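Local coordinates for protein-tyrosine-phosphatase PTP1 (Arabidopsis thaliana, PDB 6KRW), which removes phosphate from phosphotyrosine in proteins, including the MAP kinase MPK6, and with MKP1 modulates plant defence responses, at residues A[246-257]-A[290-299]. Residues are numbered along the deposited sequence; the frame is centred on the assembly and turned at random.
Sequences TYCAIHNTIQRI and FCYNAIVDEL
Ile-250 of helix 246-257 is a knob in a hole made by Phe-290, Cys-291, Ala-294 and Ile-295. Ile-295 is the reciprocal knob, set among Ala-249, Ile-250, Thr-253 and Ile-254. Its CD1 packs on Thr-253 CG2 at 3.8 Å. This is knobs-into-holes packing of two helices of the classical tyrosine phosphatase domain. The short axes run in the same general sense, cross at -35° and approach to 9.3 Å. The first helix starts at the end of the phosphate-binding loop, whose residues Cys-237 to Arg-243 probably hold the substrate. The Thr-246 end of the contact lies near that loop; the Ile-257 and Leu-299 end is remote.

CD1 of Ile-250 presses on CB of Ala-294 at 3.5 Å, tighter than usual for two carbons. The small alanine side chain lets the isoleucine tip come in close to the helix. Thr-246 turns its methyl CG2 to the partner helix, 3.6 Å from SG of Cys-291. The same methyl sits at the edge of the Phe-290 ring. The hydroxyl OG1 lies beside the threonine's own backbone N (chi1 -55°) and bonds back to Gly-242 O. Further along, CD1 of Ile-254 lies 3.9 Å from CD2 of Leu-299; the two side chains run alongside each other, pointing opposite ways. Ile-257 and Leu-299 meet tip to tip. Glu-298 lays CB and CG against CD1 of Ile-254; its carboxylate is held by Arg-217, Lys-221 and Tyr-224.

Leu-267 of helix 267-277 touches both Thr-253 and Cys-291. Thr-253 OG1 donates to Ala-249 O at 2.7 Å, reaching it from the face opposite to Thr-253 N.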
ATOM      1  N   THR A 246       1.578   6.840  -2.130  1.00 18.24           N
ATOM      2  CA  THR A 246       0.479   7.801  -2.318  1.00 17.67           C
ATOM      3  C   THR A 246      -0.806   7.187  -1.746  1.00 16.50           C
ATOM      4  O   THR A 246      -1.500   7.866  -1.023  1.00 17.82           O
ATOM      5  CB  THR A 246       0.384   8.173  -3.802  1.00 18.44           C
ATOM      6  OG1 THR A 246       1.636   8.664  -4.286  1.00 19.56           O
ATOM      7  CG2 THR A 246      -0.700   9.188  -4.079  1.00 21.79           C
ATOM      8  N   TYR A 247      -1.154   5.946  -2.135  1.00 19.01           N
ATOM      9  CA  TYR A 247      -2.384   5.319  -1.599  1.00 19.86           C
ATOM     10  C   TYR A 247      -2.308   5.271  -0.063  1.00 20.18           C
ATOM     11  O   TYR A 247      -3.251   5.649   0.634  1.00 19.23           O
ATOM     12  CB  TYR A 247      -2.655   3.919  -2.171  1.00 19.76           C
ATOM     13  CG  TYR A 247      -3.887   3.390  -1.507  1.00 20.81           C
ATOM     14  CD1 TYR A 247      -5.150   3.812  -1.933  1.00 24.86           C
ATOM     15  CD2 TYR A 247      -3.809   2.577  -0.401  1.00 21.95           C
ATOM     16  CE1 TYR A 247      -6.266   3.463  -1.210  1.00 28.66           C
ATOM     17  CE2 TYR A 247      -4.923   2.219   0.328  1.00 26.03           C
ATOM     18  CZ  TYR A 247      -6.158   2.656  -0.102  1.00 34.00           C
ATOM     19  OH  TYR A 247      -7.202   2.374   0.679  1.00 31.69           O
ATOM     20  N   CYS A 248      -1.197   4.772   0.464  1.00 18.35           N
ATOM     21  CA  CYS A 248      -1.051   4.653   1.947  1.00 16.48           C
ATOM     22  C   CYS A 248      -1.250   6.034   2.602  1.00 16.92           C
ATOM     23  O   CYS A 248      -1.872   6.112   3.645  1.00 17.89           O
ATOM     24  CB  CYS A 248       0.307   4.070   2.308  1.00 18.47           C
ATOM     25  SG  CYS A 248       0.481   2.326   1.880  0.96 19.52           S
ATOM     26  N   ALA A 249      -0.709   7.099   2.009  1.00 17.60           N
ATOM     27  CA  ALA A 249      -0.822   8.447   2.600  1.00 17.91           C
ATOM     28  C   ALA A 249      -2.287   8.864   2.677  1.00 17.87           C
ATOM     29  O   ALA A 249      -2.729   9.463   3.671  1.00 18.01           O
ATOM     30  CB  ALA A 249       0.019   9.445   1.866  1.00 17.96           C
ATOM     31  N   ILE A 250      -3.054   8.593   1.616  1.00 18.07           N
ATOM     32  CA  ILE A 250      -4.488   9.003   1.621  1.00 19.48           C
ATOM     33  C   ILE A 250      -5.234   8.202   2.687  1.00 18.92           C
ATOM     34  O   ILE A 250      -5.963   8.789   3.520  1.00 19.90           O
ATOM     35  CB  ILE A 250      -5.078   8.811   0.212  1.00 20.39           C
ATOM     36  CG1 ILE A 250      -4.368   9.692  -0.820  1.00 19.67           C
ATOM     37  CG2 ILE A 250      -6.600   9.020   0.238  1.00 22.98           C
ATOM     38  CD1 ILE A 250      -4.570   9.238  -2.284  1.00 23.47           C
ATOM     39  N   HIS A 251      -5.069   6.892   2.670  1.00 19.30           N
ATOM     40  CA  HIS A 251      -5.770   5.988   3.609  1.00 20.02           C
ATOM     41  C   HIS A 251      -5.402   6.330   5.054  1.00 20.41           C
ATOM     42  O   HIS A 251      -6.281   6.496   5.911  1.00 21.71           O
ATOM     43  CB  HIS A 251      -5.409   4.563   3.213  1.00 20.33           C
ATOM     44  CG  HIS A 251      -6.042   3.479   3.997  1.00 21.21           C
ATOM     45  ND1 HIS A 251      -6.654   2.416   3.370  1.00 23.21           N
ATOM     46  CD2 HIS A 251      -6.145   3.240   5.321  1.00 23.66           C
ATOM     47  CE1 HIS A 251      -7.078   1.560   4.284  1.00 26.13           C
ATOM     48  NE2 HIS A 251      -6.806   2.051   5.482  1.00 25.81           N
ATOM     49  N   ASN A 252      -4.113   6.485   5.292  1.00 17.98           N
ATOM     50  CA  ASN A 252      -3.629   6.736   6.664  1.00 18.93           C
ATOM     51  C   ASN A 252      -4.091   8.111   7.151  1.00 20.57           C
ATOM     52  O   ASN A 252      -4.491   8.259   8.332  1.00 19.74           O
ATOM     53  CB  ASN A 252      -2.113   6.654   6.627  1.00 16.76           C
ATOM     54  CG  ASN A 252      -1.462   6.823   7.991  1.00 17.19           C
ATOM     55  OD1 ASN A 252      -0.759   7.824   8.206  1.00 19.27           O
ATOM     56  ND2 ASN A 252      -1.701   5.871   8.872  1.00 18.54           N
ATOM     57  N   THR A 253      -4.048   9.121   6.286  1.00 18.49           N
ATOM     58  CA  THR A 253      -4.422  10.482   6.704  1.00 18.00           C
ATOM     59  C   THR A 253      -5.888  10.492   7.120  1.00 20.09           C
ATOM     60  O   THR A 253      -6.243  11.082   8.151  1.00 21.21           O
ATOM     61  CB  THR A 253      -4.123  11.500   5.605  1.00 18.94           C
ATOM     62  OG1 THR A 253      -2.698  11.514   5.378  1.00 18.38           O
ATOM     63  CG2 THR A 253      -4.628  12.876   5.972  1.00 18.94           C
ATOM     64  N   ILE A 254      -6.758   9.970   6.252  1.00 20.02           N
ATOM     65  CA  ILE A 254      -8.211   9.978   6.571  1.00 22.02           C
ATOM     66  C   ILE A 254      -8.475   9.223   7.877  1.00 21.63           C
ATOM     67  O   ILE A 254      -9.197   9.758   8.731  1.00 24.09           O
ATOM     68  CB  ILE A 254      -9.008   9.432   5.378  1.00 22.63           C
ATOM     69  CG1 ILE A 254      -8.880  10.369   4.177  1.00 22.87           C
ATOM     70  CG2 ILE A 254     -10.449   9.152   5.778  1.00 23.16           C
ATOM     71  CD1 ILE A 254      -9.565  11.690   4.320  1.00 24.15           C
ATOM     72  N   GLN A 255      -7.893   8.035   8.044  1.00 22.20           N
ATOM     73  CA  GLN A 255      -8.137   7.262   9.290  1.00 22.22           C
ATOM     74  C   GLN A 255      -7.672   8.059  10.502  1.00 22.03           C
ATOM     75  O   GLN A 255      -8.336   8.005  11.549  1.00 24.26           O
ATOM     76  CB  GLN A 255      -7.436   5.921   9.229  1.00 23.40           C
ATOM     77  CG  GLN A 255      -8.146   4.946   8.323  1.00 21.50           C
ATOM     78  CD  GLN A 255      -7.613   3.545   8.420  1.00 24.13           C
ATOM     79  OE1 GLN A 255      -6.409   3.349   8.595  1.00 23.86           O
ATOM     80  NE2 GLN A 255      -8.504   2.563   8.289  1.00 24.34           N
ATOM     81  N   ARG A 256      -6.517   8.695  10.398  1.00 21.44           N
ATOM     82  CA  ARG A 256      -5.977   9.419  11.575  1.00 22.19           C
ATOM     83  C   ARG A 256      -6.828  10.654  11.889  1.00 22.75           C
ATOM     84  O   ARG A 256      -7.018  10.954  13.062  1.00 25.06           O
ATOM     85  CB  ARG A 256      -4.503   9.746  11.329  1.00 20.14           C
ATOM     86  CG  ARG A 256      -3.609   8.524  11.512  1.00 21.97           C
ATOM     87  CD  ARG A 256      -2.230   8.731  10.944  1.00 20.16           C
ATOM     88  NE  ARG A 256      -1.551   9.883  11.533  1.00 20.39           N
ATOM     89  CZ  ARG A 256      -0.651  10.609  10.901  1.00 19.99           C
ATOM     90  NH1 ARG A 256      -0.231  10.242   9.702  1.00 20.02           N
ATOM     91  NH2 ARG A 256      -0.096  11.655  11.516  1.00 20.33           N
ATOM     92  N   ILE A 257      -7.366  11.340  10.882  1.00 22.94           N
ATOM     93  CA  ILE A 257      -8.307  12.462  11.137  1.00 22.50           C
ATOM     94  C   ILE A 257      -9.522  11.914  11.887  1.00 28.07           C
ATOM     95  O   ILE A 257      -9.923  12.507  12.895  1.00 28.88           O
ATOM     96  CB  ILE A 257      -8.696  13.171   9.834  1.00 24.01           C
ATOM     97  CG1 ILE A 257      -7.496  13.882   9.214  1.00 23.05           C
ATOM     98  CG2 ILE A 257      -9.872  14.117  10.067  1.00 27.71           C
ATOM     99  CD1 ILE A 257      -7.709  14.250   7.748  1.00 27.06           C
ATOM    100  N   PHE A 290      -1.696  14.780  -5.823  1.00 21.71           N
ATOM    101  CA  PHE A 290      -2.843  13.835  -5.892  1.00 21.05           C
ATOM    102  C   PHE A 290      -3.263  13.430  -4.475  1.00 22.97           C
ATOM    103  O   PHE A 290      -4.445  13.294  -4.208  1.00 23.02           O
ATOM    104  CB  PHE A 290      -2.487  12.642  -6.773  1.00 22.06           C
ATOM    105  CG  PHE A 290      -3.607  11.654  -6.967  1.00 21.68           C
ATOM    106  CD1 PHE A 290      -4.596  11.876  -7.917  1.00 23.29           C
ATOM    107  CD2 PHE A 290      -3.687  10.502  -6.212  1.00 23.07           C
ATOM    108  CE1 PHE A 290      -5.631  10.964  -8.083  1.00 24.00           C
ATOM    109  CE2 PHE A 290      -4.718   9.589  -6.379  1.00 26.99           C
ATOM    110  CZ  PHE A 290      -5.698   9.825  -7.328  1.00 24.97           C
ATOM    111  N   CYS A 291      -2.286  13.263  -3.560  1.00 20.71           N
ATOM    112  CA  CYS A 291      -2.602  12.964  -2.140  1.00 19.57           C
ATOM    113  C   CYS A 291      -3.522  14.059  -1.607  1.00 21.23           C
ATOM    114  O   CYS A 291      -4.537  13.772  -1.025  1.00 21.53           O
ATOM    115  CB  CYS A 291      -1.366  13.001  -1.237  1.00 23.48           C
ATOM    116  SG  CYS A 291      -0.231  11.621  -1.424  1.00 23.76           S
ATOM    117  N   TYR A 292      -3.131  15.321  -1.798  1.00 20.66           N
ATOM    118  CA  TYR A 292      -3.929  16.448  -1.262  1.00 20.84           C
ATOM    119  C   TYR A 292      -5.326  16.437  -1.894  1.00 22.29           C
ATOM    120  O   TYR A 292      -6.311  16.571  -1.184  1.00 22.31           O
ATOM    121  CB  TYR A 292      -3.246  17.775  -1.549  1.00 22.60           C
ATOM    122  CG  TYR A 292      -2.326  18.248  -0.451  1.00 20.74           C
ATOM    123  CD1 TYR A 292      -2.846  18.910   0.638  1.00 25.03           C
ATOM    124  CD2 TYR A 292      -0.961  18.053  -0.516  1.00 22.53           C
ATOM    125  CE1 TYR A 292      -2.040  19.362   1.659  1.00 25.88           C
ATOM    126  CE2 TYR A 292      -0.134  18.511   0.499  1.00 22.62           C
ATOM    127  CZ  TYR A 292      -0.681  19.158   1.582  1.00 23.26           C
ATOM    128  OH  TYR A 292       0.088  19.627   2.631  1.00 25.34           O
ATOM    129  N   ASN A 293      -5.391  16.252  -3.214  1.00 22.96           N
ATOM    130  CA  ASN A 293      -6.692  16.314  -3.927  1.00 22.32           C
ATOM    131  C   ASN A 293      -7.583  15.178  -3.436  1.00 20.78           C
ATOM    132  O   ASN A 293      -8.773  15.427  -3.192  1.00 24.77           O
ATOM    133  CB  ASN A 293      -6.452  16.267  -5.431  1.00 24.99           C
ATOM    134  CG  ASN A 293      -5.920  17.573  -5.967  1.00 28.29           C
ATOM    135  OD1 ASN A 293      -6.335  18.630  -5.529  1.00 39.33           O
ATOM    136  ND2 ASN A 293      -5.054  17.514  -6.958  1.00 35.30           N
ATOM    137  N   ALA A 294      -7.027  13.976  -3.292  1.00 21.32           N
ATOM    138  CA  ALA A 294      -7.848  12.825  -2.866  1.00 21.65           C
ATOM    139  C   ALA A 294      -8.322  13.068  -1.436  1.00 20.65           C
ATOM    140  O   ALA A 294      -9.435  12.691  -1.077  1.00 23.69           O
ATOM    141  CB  ALA A 294      -7.098  11.523  -2.999  1.00 22.08           C
ATOM    142  N   ILE A 295      -7.435  13.567  -0.566  1.00 21.35           N
ATOM    143  CA  ILE A 295      -7.838  13.781   0.847  1.00 20.63           C
ATOM    144  C   ILE A 295      -8.935  14.853   0.915  1.00 21.04           C
ATOM    145  O   ILE A 295      -9.923  14.655   1.632  1.00 22.88           O
ATOM    146  CB  ILE A 295      -6.604  14.165   1.683  1.00 19.91           C
ATOM    147  CG1 ILE A 295      -5.668  12.968   1.854  1.00 21.03           C
ATOM    148  CG2 ILE A 295      -7.016  14.738   3.030  1.00 21.32           C
ATOM    149  CD1 ILE A 295      -4.242  13.318   2.258  1.00 19.78           C
ATOM    150  N   VAL A 296      -8.791  15.943   0.167  1.00 21.87           N
ATOM    151  CA  VAL A 296      -9.862  16.977   0.121  1.00 23.57           C
ATOM    152  C   VAL A 296     -11.159  16.353  -0.390  1.00 23.97           C
ATOM    153  O   VAL A 296     -12.211  16.591   0.243  1.00 25.26           O
ATOM    154  CB  VAL A 296      -9.431  18.192  -0.712  1.00 23.90           C
ATOM    155  CG1 VAL A 296     -10.615  19.071  -1.085  1.00 28.16           C
ATOM    156  CG2 VAL A 296      -8.381  18.996   0.029  1.00 26.37           C
ATOM    157  N   ASP A 297     -11.101  15.616  -1.498  1.00 23.13           N
ATOM    158  CA  ASP A 297     -12.328  15.043  -2.127  1.00 23.73           C
ATOM    159  C   ASP A 297     -12.995  14.098  -1.124  1.00 24.07           C
ATOM    160  O   ASP A 297     -14.231  14.128  -1.000  1.00 28.38           O
ATOM    161  CB  ASP A 297     -11.993  14.320  -3.426  1.00 25.98           C
ATOM    162  CG  ASP A 297     -11.600  15.272  -4.539  1.00 26.57           C
ATOM    163  OD1 ASP A 297     -11.766  16.499  -4.350  1.00 32.54           O
ATOM    164  OD2 ASP A 297     -11.078  14.786  -5.575  1.00 29.31           O
ATOM    165  N   GLU A 298     -12.179  13.338  -0.372  1.00 24.30           N
ATOM    166  CA  GLU A 298     -12.788  12.369   0.559  1.00 25.32           C
ATOM    167  C   GLU A 298     -13.386  13.107   1.756  1.00 24.99           C
ATOM    168  O   GLU A 298     -14.465  12.716   2.233  1.00 28.46           O
ATOM    169  CB  GLU A 298     -11.814  11.273   0.956  1.00 27.03           C
ATOM    170  CG  GLU A 298     -12.493  10.170   1.735  1.00 28.18           C
ATOM    171  CD  GLU A 298     -13.582   9.433   0.986  1.00 30.93           C
ATOM    172  OE1 GLU A 298     -13.620   9.561  -0.236  1.00 33.12           O
ATOM    173  OE2 GLU A 298     -14.344   8.721   1.637  1.00 30.85           O
ATOM    174  N   LEU A 299     -12.687  14.112   2.278  1.00 25.42           N
ATOM    175  CA  LEU A 299     -13.225  14.921   3.401  1.00 24.80           C
ATOM    176  C   LEU A 299     -14.525  15.630   2.983  1.00 25.99           C
ATOM    177  O   LEU A 299     -15.399  15.781   3.856  1.00 31.12           O
ATOM    178  CB  LEU A 299     -12.182  15.931   3.876  1.00 25.76           C
ATOM    179  CG  LEU A 299     -10.998  15.335   4.640  1.00 23.20           C
ATOM    180  CD1 LEU A 299      -9.920  16.374   4.885  1.00 25.02           C
ATOM    181  CD2 LEU A 299     -11.462  14.713   5.960  1.00 25.71           C
TER